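Local coordinates for putative peptidase (Parabacteroides merdae, PDB 4L8K), which probably hydrolyses peptide bonds as a serine peptidase of family S41, with a core of the ClpP/crotonase type, at residues V132-L137 against S204-W209; S170-E175 against N230-L235; A224-V229 against F280-D285; P269-D272 against Q276-E279. All coordinates share one frame; numbering follows the deposited sequence.

Contact 1. Residues V132-L137 against S204-W209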
loop_
_atom_site.group_PDB
_atom_site.type_symbol
_atom_site.label_atom_id
_atom_site.label_comp_id
_atom_site.label_asym_id
_atom_site.label_seq_id
_atom_site.Cartn_x
_atom_site.Cartn_y
_atom_site.Cartn_z
ATOM N N VAL A 132 12.530 11.866 -2.192
ATOM C CA VAL A 132 12.268 12.751 -3.324
ATOM C C VAL A 132 12.269 14.160 -2.744
ATOM O O VAL A 132 11.546 14.424 -1.796
ATOM C CB VAL A 132 10.956 12.348 -4.101
ATOM C CG1 VAL A 132 10.435 13.456 -4.964
ATOM C CG2 VAL A 132 11.185 11.120 -4.960
ATOM N N GLY A 133 13.130 15.026 -3.261
ATOM C CA GLY A 133 13.198 16.423 -2.833
ATOM C C GLY A 133 12.256 17.301 -3.639
ATOM O O GLY A 133 11.668 16.840 -4.627
ATOM N N GLU A 134 12.085 18.560 -3.205
ATOM C CA GLU A 134 11.217 19.546 -3.856
ATOM C C GLU A 134 11.727 19.896 -5.258
ATOM O O GLU A 134 10.919 20.068 -6.169
ATOM C CB GLU A 134 11.076 20.839 -3.012
ATOM C CG GLU A 134 10.556 20.643 -1.593
ATOM C CD GLU A 134 9.109 20.218 -1.391
ATOM O OE1 GLU A 134 8.383 19.952 -2.382
ATOM O OE2 GLU A 134 8.705 20.134 -0.209
ATOM N N ASN A 135 13.069 19.988 -5.428
ATOM C CA ASN A 135 13.705 20.283 -6.720
ATOM C C ASN A 135 13.537 19.095 -7.661
ATOM O O ASN A 135 13.168 19.303 -8.808
ATOM C CB ASN A 135 15.180 20.675 -6.555
ATOM C CG ASN A 135 15.396 22.006 -5.867
ATOM O OD1 ASN A 135 14.574 22.900 -5.889
ATOM N ND2 ASN A 135 16.528 22.186 -5.265
ATOM N N ASN A 136 13.713 17.859 -7.160
ATOM C CA ASN A 136 13.484 16.625 -7.929
ATOM C C ASN A 136 12.115 16.659 -8.611
ATOM O O ASN A 136 12.008 16.427 -9.826
ATOM C CB ASN A 136 13.544 15.384 -7.013
ATOM C CG ASN A 136 14.870 15.020 -6.457
ATOM O OD1 ASN A 136 14.929 14.414 -5.386
ATOM N ND2 ASN A 136 15.963 15.307 -7.188
ATOM N N LEU A 137 11.065 16.980 -7.812
ATOM C CA LEU A 137 9.691 17.068 -8.299
ATOM C C LEU A 137 9.530 18.196 -9.318
ATOM O O LEU A 137 8.959 17.951 -10.377
ATOM C CB LEU A 137 8.687 17.224 -7.136
ATOM C CG LEU A 137 8.456 15.964 -6.302
ATOM C CD1 LEU A 137 7.925 16.313 -4.907
ATOM C CD2 LEU A 137 7.566 14.929 -7.037
ATOM N N SER A 204 0.871 22.238 -2.342
ATOM C CA SER A 204 2.253 22.717 -2.344
ATOM C C SER A 204 2.329 24.141 -2.907
ATOM O O SER A 204 1.471 24.524 -3.704
ATOM C CB SER A 204 3.108 21.778 -3.193
ATOM O OG SER A 204 4.432 22.259 -3.354
ATOM N N ASP A 205 3.377 24.900 -2.535
ATOM C CA ASP A 205 3.655 26.245 -3.083
ATOM C C ASP A 205 4.563 26.124 -4.320
ATOM O O ASP A 205 4.774 27.098 -5.044
ATOM C CB ASP A 205 4.306 27.178 -2.025
ATOM C CG ASP A 205 5.569 26.635 -1.359
ATOM O OD1 ASP A 205 5.623 25.413 -1.081
ATOM O OD2 ASP A 205 6.464 27.445 -1.042
ATOM N N ARG A 206 5.085 24.916 -4.561
ATOM C CA ARG A 206 5.977 24.585 -5.676
ATOM C C ARG A 206 5.159 24.160 -6.913
ATOM O O ARG A 206 3.947 24.370 -6.936
ATOM C CB ARG A 206 6.961 23.481 -5.237
ATOM C CG ARG A 206 7.710 23.743 -3.924
ATOM C CD ARG A 206 8.792 24.790 -4.052
ATOM N NE ARG A 206 9.837 24.375 -4.989
ATOM C CZ ARG A 206 11.082 24.078 -4.640
ATOM N NH1 ARG A 206 11.464 24.174 -3.371
ATOM N NH2 ARG A 206 11.962 23.708 -5.559
ATOM N N THR A 207 5.808 23.606 -7.956
ATOM C CA THR A 207 5.119 23.210 -9.200
ATOM C C THR A 207 4.047 22.135 -8.921
ATOM O O THR A 207 4.327 21.120 -8.267
ATOM C CB THR A 207 6.113 22.727 -10.262
ATOM O OG1 THR A 207 7.086 23.745 -10.454
ATOM C CG2 THR A 207 5.427 22.397 -11.599
ATOM N N ARG A 208 2.819 22.396 -9.400
ATOM C CA ARG A 208 1.702 21.476 -9.231
ATOM C C ARG A 208 1.291 20.878 -10.582
ATOM O O ARG A 208 1.532 21.493 -11.627
ATOM C CB ARG A 208 0.524 22.173 -8.520
ATOM C CG ARG A 208 0.791 22.368 -7.010
ATOM C CD ARG A 208 -0.337 23.069 -6.281
ATOM N NE ARG A 208 -0.566 24.423 -6.791
ATOM C CZ ARG A 208 -1.746 24.879 -7.194
ATOM N NH1 ARG A 208 -2.817 24.101 -7.144
ATOM N NH2 ARG A 208 -1.868 26.121 -7.633
ATOM N N TRP A 209 0.715 19.668 -10.567
ATOM C CA TRP A 209 0.261 19.005 -11.788
ATOM C C TRP A 209 -1.256 18.842 -11.713
ATOM O O TRP A 209 -1.770 18.034 -10.922
ATOM C CB TRP A 209 0.976 17.663 -12.002
ATOM C CG TRP A 209 0.655 17.006 -13.316
ATOM C CD1 TRP A 209 -0.424 16.214 -13.595
ATOM C CD2 TRP A 209 1.436 17.060 -14.526
ATOM N NE1 TRP A 209 -0.367 15.777 -14.902
ATOM C CE2 TRP A 209 0.766 16.277 -15.493
ATOM C CE3 TRP A 209 2.625 17.720 -14.897
ATOM C CZ2 TRP A 209 1.254 16.116 -16.795
ATOM C CZ3 TRP A 209 3.109 17.551 -16.186
ATOM C CH2 TRP A 209 2.438 16.739 -17.108
#
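Arg206 reaches from the loop after strand 197-201 to the first turn of helix 134-143, where it meets Glu134 and Asn135. Its CB sets the chain off towards the helix, and CG runs past the carboxylate at 4.1 Å from Glu134 OE1. Bends at chi2 (-74°) and chi3 (-63°) then curl the rest of the chain round, which brings the guanidinium group under the start of the Glu134 side chain. CZ and NH1 lie against Glu134 CB, off-centre on one face of the group, with NH1 to Glu134 CB at 3.4 Å. At the tip, NH2 donates to Asn135 OD1 over 2.8 Å; the acceptor lies in the guanidinium plane, but the amide is turned 55° to it. NH2 also has a salt bridge to Asp138, one turn further along. A leucine in place of Arg206 would probably leave Asp138 without this positive partner and Asn135 OD1 without its donor. The Glu134 carboxylate looks elsewhere, to a salt bridge with Arg171. The contact lies at the surface, where Gly133 occupies the N-cap position of helix 134-143, beside the loop after helix 162-169, while Leu137 packs inward on that helix and on strand 110-115.

Contact 2. Residues S170-E175 against N230-L235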
loop_
_atom_site.group_PDB
_atom_site.type_symbol
_atom_site.label_atom_id
_atom_site.label_comp_id
_atom_site.label_asym_id
_atom_site.label_seq_id
_atom_site.Cartn_x
_atom_site.Cartn_y
_atom_site.Cartn_z
ATOM N N SER A 170 0.811 16.343 -2.326
ATOM C CA SER A 170 0.514 17.777 -2.204
ATOM C C SER A 170 0.738 18.564 -3.535
ATOM O O SER A 170 0.191 19.660 -3.684
ATOM C CB SER A 170 1.300 18.398 -1.051
ATOM O OG SER A 170 2.688 18.426 -1.333
ATOM N N ARG A 171 1.462 17.964 -4.516
ATOM C CA ARG A 171 1.718 18.530 -5.840
ATOM C C ARG A 171 0.525 18.376 -6.787
ATOM O O ARG A 171 0.531 18.957 -7.861
ATOM C CB ARG A 171 2.954 17.882 -6.487
ATOM C CG ARG A 171 4.259 18.084 -5.714
ATOM C CD ARG A 171 4.593 19.560 -5.559
ATOM N NE ARG A 171 5.941 19.766 -5.042
ATOM C CZ ARG A 171 6.984 20.109 -5.786
ATOM N NH1 ARG A 171 6.835 20.336 -7.079
ATOM N NH2 ARG A 171 8.180 20.260 -5.234
ATOM N N PHE A 172 -0.511 17.634 -6.393
ATOM C CA PHE A 172 -1.657 17.379 -7.261
ATOM C C PHE A 172 -2.947 18.027 -6.720
ATOM O O PHE A 172 -4.014 17.885 -7.317
ATOM C CB PHE A 172 -1.820 15.860 -7.433
ATOM C CG PHE A 172 -0.615 15.210 -8.068
ATOM C CD1 PHE A 172 -0.512 15.103 -9.452
ATOM C CD2 PHE A 172 0.423 14.719 -7.287
ATOM C CE1 PHE A 172 0.622 14.543 -10.047
ATOM C CE2 PHE A 172 1.553 14.145 -7.882
ATOM C CZ PHE A 172 1.636 14.049 -9.265
ATOM N N LEU A 173 -2.827 18.795 -5.638
ATOM C CA LEU A 173 -3.941 19.473 -4.979
ATOM C C LEU A 173 -4.156 20.870 -5.513
ATOM O O LEU A 173 -3.199 21.566 -5.846
ATOM C CB LEU A 173 -3.668 19.537 -3.466
ATOM C CG LEU A 173 -4.290 18.442 -2.591
ATOM C CD1 LEU A 173 -3.768 17.059 -2.956
ATOM C CD2 LEU A 173 -3.989 18.695 -1.157
ATOM N N GLU A 174 -5.430 21.285 -5.579
ATOM C CA GLU A 174 -5.869 22.621 -5.994
ATOM C C GLU A 174 -6.125 23.463 -4.751
ATOM O O GLU A 174 -5.931 24.683 -4.743
ATOM C CB GLU A 174 -7.149 22.515 -6.845
ATOM N N GLU A 175 -6.559 22.792 -3.682
ATOM C CA GLU A 175 -6.922 23.405 -2.409
ATOM C C GLU A 175 -6.752 22.404 -1.292
ATOM O O GLU A 175 -6.647 21.203 -1.561
ATOM C CB GLU A 175 -8.394 23.894 -2.466
ATOM C CG GLU A 175 -9.394 22.770 -2.705
ATOM C CD GLU A 175 -10.868 23.102 -2.803
ATOM O OE1 GLU A 175 -11.228 24.302 -2.767
ATOM O OE2 GLU A 175 -11.666 22.146 -2.932
ATOM N N ASN A 230 -4.889 6.365 -1.597
ATOM C CA ASN A 230 -6.109 6.847 -0.978
ATOM C C ASN A 230 -6.312 8.362 -1.205
ATOM O O ASN A 230 -7.435 8.788 -1.466
ATOM C CB ASN A 230 -6.103 6.546 0.508
ATOM C CG ASN A 230 -7.356 6.986 1.245
ATOM O OD1 ASN A 230 -8.485 6.811 0.795
ATOM N ND2 ASN A 230 -7.179 7.587 2.390
ATOM N N VAL A 231 -5.242 9.157 -1.088
ATOM C CA VAL A 231 -5.326 10.605 -1.272
ATOM C C VAL A 231 -5.480 10.927 -2.764
ATOM O O VAL A 231 -6.316 11.753 -3.128
ATOM C CB VAL A 231 -4.100 11.338 -0.642
ATOM C CG1 VAL A 231 -4.169 12.855 -0.878
ATOM C CG2 VAL A 231 -3.983 11.030 0.849
HETATM N N MSE A 232 -4.691 10.260 -3.621
HETATM C CA MSE A 232 -4.664 10.524 -5.056
HETATM C C MSE A 232 -6.019 10.272 -5.716
HETATM O O MSE A 232 -6.433 11.109 -6.517
HETATM C CB MSE A 232 -3.549 9.717 -5.749
HETATM C CG MSE A 232 -2.142 10.165 -5.313
HETATM SE SE MSE A 232 -1.628 11.952 -5.924
HETATM C CE MSE A 232 -1.387 11.538 -7.745
ATOM N N ARG A 233 -6.748 9.196 -5.321
ATOM C CA ARG A 233 -8.053 8.881 -5.913
ATOM C C ARG A 233 -9.150 9.876 -5.527
ATOM O O ARG A 233 -10.261 9.776 -6.067
ATOM C CB ARG A 233 -8.507 7.433 -5.609
ATOM C CG ARG A 233 -8.473 6.993 -4.153
ATOM C CD ARG A 233 -9.650 7.472 -3.348
ATOM N NE ARG A 233 -9.693 6.781 -2.059
ATOM C CZ ARG A 233 -10.395 5.681 -1.846
ATOM N NH1 ARG A 233 -11.127 5.158 -2.818
ATOM N NH2 ARG A 233 -10.381 5.101 -0.654
ATOM N N LEU A 234 -8.869 10.835 -4.610
ATOM C CA LEU A 234 -9.846 11.872 -4.248
ATOM C C LEU A 234 -9.784 13.039 -5.210
ATOM O O LEU A 234 -10.645 13.906 -5.172
ATOM C CB LEU A 234 -9.567 12.421 -2.820
ATOM C CG LEU A 234 -9.522 11.438 -1.640
ATOM C CD1 LEU A 234 -9.070 12.154 -0.390
ATOM C CD2 LEU A 234 -10.880 10.787 -1.415
ATOM N N LEU A 235 -8.749 13.091 -6.052
ATOM C CA LEU A 235 -8.483 14.220 -6.924
ATOM C C LEU A 235 -9.144 14.071 -8.296
ATOM O O LEU A 235 -9.143 12.984 -8.890
ATOM C CB LEU A 235 -6.971 14.436 -7.021
ATOM C CG LEU A 235 -6.250 14.547 -5.638
ATOM C CD1 LEU A 235 -4.741 14.671 -5.806
ATOM C CD2 LEU A 235 -6.802 15.720 -4.798
#
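Phe172 and Met232 meet because of how both chains turn. Phe172 keeps CG opposite its carbonyl carbon (chi1 -61°), with CB pointing to the helix end. In Met232, a selenomethionine in this crystal, two bends, at chi2 (-69°) and chi3 (-72°), fold the methyl over the ring. CE stands 3.8 Å from the Phe172 ring centroid, almost straight above it, in a CH-pi contact. The selenium comes in more obliquely, SE lying 4.4 Å from the same centroid, which makes this a Met-aromatic pair led by the methyl. Leu235 packs at the base of the same side chain: its CD1 presses on Phe172 CB at 3.5 Å. Its second methyl, CD2, meets Leu173 CD1 at 3.8 Å, the two leucine side chains crossing at about a right angle. Putting an alanine at Phe172 would probably leave the Met232 methyl and selenium without the ring face and open a gap beside Val213. No hydrogen bond crosses between the two segments; the backbone at the helix end is tied within itself, by a type I turn from Met232 to Leu235. Phe172 and Met232 also touch Val213 and Val215 of strand 213-217. This is the hydrophobic packing of a beta-alpha-beta crossover, in which helix 224-232 links the parallel neighbours 213-217 and 238-242, with the loop after helix 162-169 packed against the helix end.

Contact 3. Residues A224-V229 against F280-D285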
loop_
_atom_site.group_PDB
_atom_site.type_symbol
_atom_site.label_atom_id
_atom_site.label_comp_id
_atom_site.label_asym_id
_atom_site.label_seq_id
_atom_site.Cartn_x
_atom_site.Cartn_y
_atom_site.Cartn_z
ATOM N N ALA A 224 2.467 2.760 3.318
ATOM C CA ALA A 224 2.415 4.208 2.985
ATOM C C ALA A 224 1.882 4.435 1.536
ATOM O O ALA A 224 1.220 5.432 1.280
ATOM C CB ALA A 224 3.785 4.862 3.160
ATOM N N THR A 225 2.134 3.484 0.619
ATOM C CA THR A 225 1.663 3.546 -0.767
ATOM C C THR A 225 0.139 3.465 -0.804
ATOM O O THR A 225 -0.478 4.124 -1.644
ATOM C CB THR A 225 2.303 2.442 -1.589
ATOM O OG1 THR A 225 3.702 2.477 -1.329
ATOM C CG2 THR A 225 2.036 2.580 -3.093
ATOM N N ASN A 226 -0.460 2.675 0.112
ATOM C CA ASN A 226 -1.914 2.547 0.207
ATOM C C ASN A 226 -2.505 3.883 0.610
ATOM O O ASN A 226 -3.497 4.294 0.035
ATOM C CB ASN A 226 -2.324 1.438 1.202
ATOM C CG ASN A 226 -3.776 1.060 1.111
ATOM O OD1 ASN A 226 -4.303 0.806 0.030
ATOM N ND2 ASN A 226 -4.463 1.012 2.240
ATOM N N ASP A 227 -1.867 4.593 1.569
ATOM C CA ASP A 227 -2.329 5.914 2.029
ATOM C C ASP A 227 -2.163 6.964 0.934
ATOM O O ASP A 227 -3.002 7.851 0.828
ATOM C CB ASP A 227 -1.580 6.347 3.297
ATOM C CG ASP A 227 -1.648 5.376 4.455
ATOM O OD1 ASP A 227 -2.597 4.538 4.488
ATOM O OD2 ASP A 227 -0.790 5.469 5.343
ATOM N N PHE A 228 -1.070 6.883 0.154
ATOM C CA PHE A 228 -0.786 7.759 -0.988
ATOM C C PHE A 228 -1.908 7.585 -2.054
ATOM O O PHE A 228 -2.463 8.573 -2.542
ATOM C CB PHE A 228 0.613 7.416 -1.611
ATOM C CG PHE A 228 0.907 8.141 -2.902
ATOM C CD1 PHE A 228 1.278 9.485 -2.897
ATOM C CD2 PHE A 228 0.820 7.483 -4.128
ATOM C CE1 PHE A 228 1.557 10.163 -4.094
ATOM C CE2 PHE A 228 1.079 8.166 -5.322
ATOM C CZ PHE A 228 1.458 9.498 -5.296
ATOM N N VAL A 229 -2.214 6.320 -2.409
ATOM C CA VAL A 229 -3.246 5.977 -3.387
ATOM C C VAL A 229 -4.602 6.528 -2.895
ATOM O O VAL A 229 -5.330 7.141 -3.673
ATOM C CB VAL A 229 -3.269 4.447 -3.654
ATOM C CG1 VAL A 229 -4.536 4.028 -4.407
ATOM C CG2 VAL A 229 -2.024 4.034 -4.452
ATOM N N PHE A 280 -7.760 -3.324 3.927
ATOM C CA PHE A 280 -7.870 -4.530 3.134
ATOM C C PHE A 280 -7.542 -4.289 1.669
ATOM O O PHE A 280 -7.533 -5.231 0.875
ATOM C CB PHE A 280 -9.276 -5.122 3.336
ATOM C CG PHE A 280 -9.641 -5.108 4.802
ATOM C CD1 PHE A 280 -8.979 -5.945 5.715
ATOM C CD2 PHE A 280 -10.633 -4.248 5.281
ATOM C CE1 PHE A 280 -9.310 -5.928 7.078
ATOM C CE2 PHE A 280 -10.955 -4.212 6.651
ATOM C CZ PHE A 280 -10.282 -5.047 7.539
ATOM N N GLY A 281 -7.170 -3.047 1.365
ATOM C CA GLY A 281 -6.813 -2.600 0.033
ATOM C C GLY A 281 -7.867 -1.680 -0.558
ATOM O O GLY A 281 -9.014 -1.664 -0.094
ATOM N N ILE A 282 -7.459 -0.910 -1.596
ATOM C CA ILE A 282 -8.277 0.021 -2.371
ATOM C C ILE A 282 -8.330 -0.483 -3.815
ATOM O O ILE A 282 -7.279 -0.776 -4.433
ATOM C CB ILE A 282 -7.714 1.476 -2.295
ATOM C CG1 ILE A 282 -7.713 2.024 -0.853
ATOM C CG2 ILE A 282 -8.465 2.419 -3.241
ATOM C CD1 ILE A 282 -6.513 2.979 -0.539
ATOM N N ASP A 283 -9.557 -0.598 -4.338
ATOM C CA ASP A 283 -9.798 -1.035 -5.712
ATOM C C ASP A 283 -9.460 0.077 -6.678
ATOM O O ASP A 283 -9.796 1.233 -6.407
ATOM C CB ASP A 283 -11.265 -1.480 -5.906
ATOM C CG ASP A 283 -11.585 -2.853 -5.323
ATOM O OD1 ASP A 283 -10.673 -3.706 -5.263
ATOM O OD2 ASP A 283 -12.744 -3.072 -4.927
ATOM N N PRO A 284 -8.837 -0.231 -7.833
ATOM C CA PRO A 284 -8.575 0.839 -8.822
ATOM C C PRO A 284 -9.885 1.360 -9.442
ATOM O O PRO A 284 -10.926 0.721 -9.295
ATOM C CB PRO A 284 -7.707 0.127 -9.866
ATOM C CG PRO A 284 -8.144 -1.298 -9.800
ATOM C CD PRO A 284 -8.431 -1.564 -8.351
ATOM N N ASP A 285 -9.832 2.504 -10.138
ATOM C CA ASP A 285 -10.999 3.027 -10.868
ATOM C C ASP A 285 -11.249 2.121 -12.082
ATOM O O ASP A 285 -12.390 1.814 -12.401
ATOM C CB ASP A 285 -10.768 4.482 -11.315
ATOM C CG ASP A 285 -10.724 5.455 -10.169
ATOM O OD1 ASP A 285 -11.748 5.592 -9.471
ATOM O OD2 ASP A 285 -9.681 6.112 -9.993
#
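Ile282 points its side chain into the flank of helix 224-232 and crosses the amide of Asn226 at a slant. Its CD1 does most of the touching, lodged against two oxygens of one residue: it lies 3.2 Å from Asn226 OD1 and 3.3 Å from Asn226 O. Both contacts are close for a methyl group, and chi2 of Ile282, at 146°, is away from a staggered value, so the fit looks tight. Setting CG opposite the backbone N (chi1 -167°) carries the Asn226 amide to the loop, and chi2 turns OD1 to the CD1 end of the isoleucine. This oxygen is not left to the methyl alone, since it hydrogen-bonds to Thr245 OG1, and the same hydroxyl is bonded to the backbone N of Ile282. The amide ND2 donates to Thr278 O and Gly248 O. With partners at both ends, the amide plane is fixed in a buried setting, and the methyl packs against a polar group whose needs are already met. One turn further on, Val229 CG1 faces the other branch of the isoleucine, CG2, more loosely at 4.4 Å. Just before Ile282 the chain runs through Gly281, whose phi of 109° would jam a CB against the preceding carbonyl; its CA passes 4.2 Å from Asn226 OD1. In S41 peptidases the serine nucleophile sits near the start of a helix that follows a central strand. Helix 224-232, after strand 213-217, probably holds that place, and the arrangement is consistent with a loop packed along the helix of the active-site region.

Contact 4. Residues P269-D272 against Q276-E279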
loop_
_atom_site.group_PDB
_atom_site.type_symbol
_atom_site.label_atom_id
_atom_site.label_comp_id
_atom_site.label_asym_id
_atom_site.label_seq_id
_atom_site.Cartn_x
_atom_site.Cartn_y
_atom_site.Cartn_z
ATOM N N PRO A 269 -6.695 1.692 12.430
ATOM C CA PRO A 269 -7.506 1.691 11.202
ATOM C C PRO A 269 -7.440 3.078 10.509
ATOM O O PRO A 269 -7.561 4.118 11.164
ATOM C CB PRO A 269 -8.935 1.409 11.696
ATOM C CG PRO A 269 -8.809 1.041 13.121
ATOM C CD PRO A 269 -7.554 1.653 13.629
ATOM N N VAL A 270 -7.198 3.081 9.197
ATOM C CA VAL A 270 -7.201 4.279 8.363
ATOM C C VAL A 270 -8.496 4.212 7.556
ATOM O O VAL A 270 -8.798 3.169 6.958
ATOM C CB VAL A 270 -5.932 4.437 7.479
ATOM C CG1 VAL A 270 -6.130 5.494 6.393
ATOM C CG2 VAL A 270 -4.710 4.773 8.328
ATOM N N LEU A 271 -9.288 5.303 7.594
ATOM C CA LEU A 271 -10.554 5.363 6.892
ATOM C C LEU A 271 -10.503 6.366 5.764
ATOM O O LEU A 271 -9.821 7.387 5.867
ATOM C CB LEU A 271 -11.718 5.718 7.854
ATOM C CG LEU A 271 -11.753 5.031 9.227
ATOM C CD1 LEU A 271 -12.813 5.626 10.096
ATOM C CD2 LEU A 271 -11.956 3.536 9.092
ATOM N N ASP A 272 -11.277 6.110 4.698
ATOM C CA ASP A 272 -11.375 7.055 3.602
ATOM C C ASP A 272 -12.362 8.206 3.993
ATOM O O ASP A 272 -12.852 8.235 5.124
ATOM C CB ASP A 272 -11.773 6.338 2.286
ATOM C CG ASP A 272 -13.108 5.610 2.267
ATOM O OD1 ASP A 272 -14.009 5.976 3.072
ATOM O OD2 ASP A 272 -13.278 4.721 1.411
ATOM N N GLN A 276 -14.847 4.556 5.397
ATOM C CA GLN A 276 -14.681 3.134 5.065
ATOM C C GLN A 276 -13.214 2.731 5.211
ATOM O O GLN A 276 -12.315 3.506 4.871
ATOM C CB GLN A 276 -15.209 2.808 3.651
ATOM C CG GLN A 276 -16.670 3.250 3.398
ATOM C CD GLN A 276 -17.719 2.713 4.384
ATOM O OE1 GLN A 276 -17.679 1.585 4.890
ATOM N NE2 GLN A 276 -18.606 3.587 4.783
ATOM N N HIS A 277 -12.983 1.509 5.732
ATOM C CA HIS A 277 -11.650 0.951 5.970
ATOM C C HIS A 277 -10.883 0.717 4.666
ATOM O O HIS A 277 -11.437 0.168 3.718
ATOM C CB HIS A 277 -11.767 -0.359 6.761
ATOM C CG HIS A 277 -12.168 -0.145 8.176
ATOM N ND1 HIS A 277 -11.231 -0.118 9.184
ATOM C CD2 HIS A 277 -13.388 0.095 8.704
ATOM C CE1 HIS A 277 -11.910 0.129 10.288
ATOM N NE2 HIS A 277 -13.209 0.272 10.047
ATOM N N THR A 278 -9.609 1.155 4.625
ATOM C CA THR A 278 -8.705 0.990 3.459
ATOM C C THR A 278 -7.651 -0.109 3.735
ATOM O O THR A 278 -6.834 -0.422 2.864
ATOM C CB THR A 278 -8.002 2.340 3.135
ATOM O OG1 THR A 278 -7.186 2.722 4.248
ATOM C CG2 THR A 278 -8.991 3.464 2.789
ATOM N N GLU A 279 -7.677 -0.691 4.959
ATOM C CA GLU A 279 -6.734 -1.707 5.427
ATOM C C GLU A 279 -6.632 -2.913 4.503
ATOM O O GLU A 279 -5.556 -3.464 4.339
ATOM C CB GLU A 279 -7.138 -2.197 6.839
ATOM C CG GLU A 279 -6.209 -3.262 7.424
ATOM C CD GLU A 279 -4.793 -2.826 7.783
ATOM O OE1 GLU A 279 -4.546 -1.603 7.931
ATOM O OE2 GLU A 279 -3.930 -3.725 7.938
HETATM O O HOH W 1 -8.807 0.468 7.852
HETATM O O HOH W 2 -6.165 0.863 8.270
#
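Leu271 and His277 face each other as a non-hydrogen-bonded antiparallel pair, their CA atoms 4.6 Å apart, and the tight half of the contact gathers round them. Asp272 N donates to Gln276 O over 2.8 Å, and the return bond goes to a side chain, from Gln276 N to Asp272 OD1 at 2.9 Å. That nitrogen approaches well above the carboxylate plane, 52° out of it; Asp272 CG, placed between the backbone N and the carbonyl carbon (chi1 61°), is what folds the carboxylate back to meet it. Leu271 CD2 sits over the middle of the His277 ring, 3.5 Å from the centroid, a CH-pi contact, while Pro269 CB touches CE1 obliquely. Thr278 gives both its N and its OG1 to Val270 O, the first in line with the carbonyl and the second from above its plane. Towards Glu279 the packing gives way to water. Water 1 donates to Val270 O, a third bond on that oxygen, and also bonds His277 ND1 at 2.8 Å. Water 2 takes the Val270 N-H at 2.6 Å and donates to Glu279 OE1, so protein and solvent share the bridging here; Glu279 OE2 is held by Ser266. Strand 270-271 is an edge strand pairing with 177-182, and helix 224-232 lies along one side, where Asp227 touches Val270 and Asn230 touches Asp272 and Thr278.

Overall arrangement
Contact 1 is the surface member, built from an arginine, an amide and neighbouring acids; the others are mostly buried. Contacts 2 and 3 use successive parts of helix 224-232, the first through purely apolar side chains, the second through an isoleucine against an asparagine whose amide is hydrogen-bonded at both ends. Contact 4 differs in mixing backbone and side-chain hydrogen bonds, a CH-pi contact and bridging waters. Its centre lies about 10 Å from that of contact 3, the two joined by a side-chain hydrogen bond from the helix. Contacts 1 and 2 meet along 170-175, where Arg208 and Trp209 bond to its backbone, whereas contacts 1 and 4 stay about 20 Å apart at their nearest atoms.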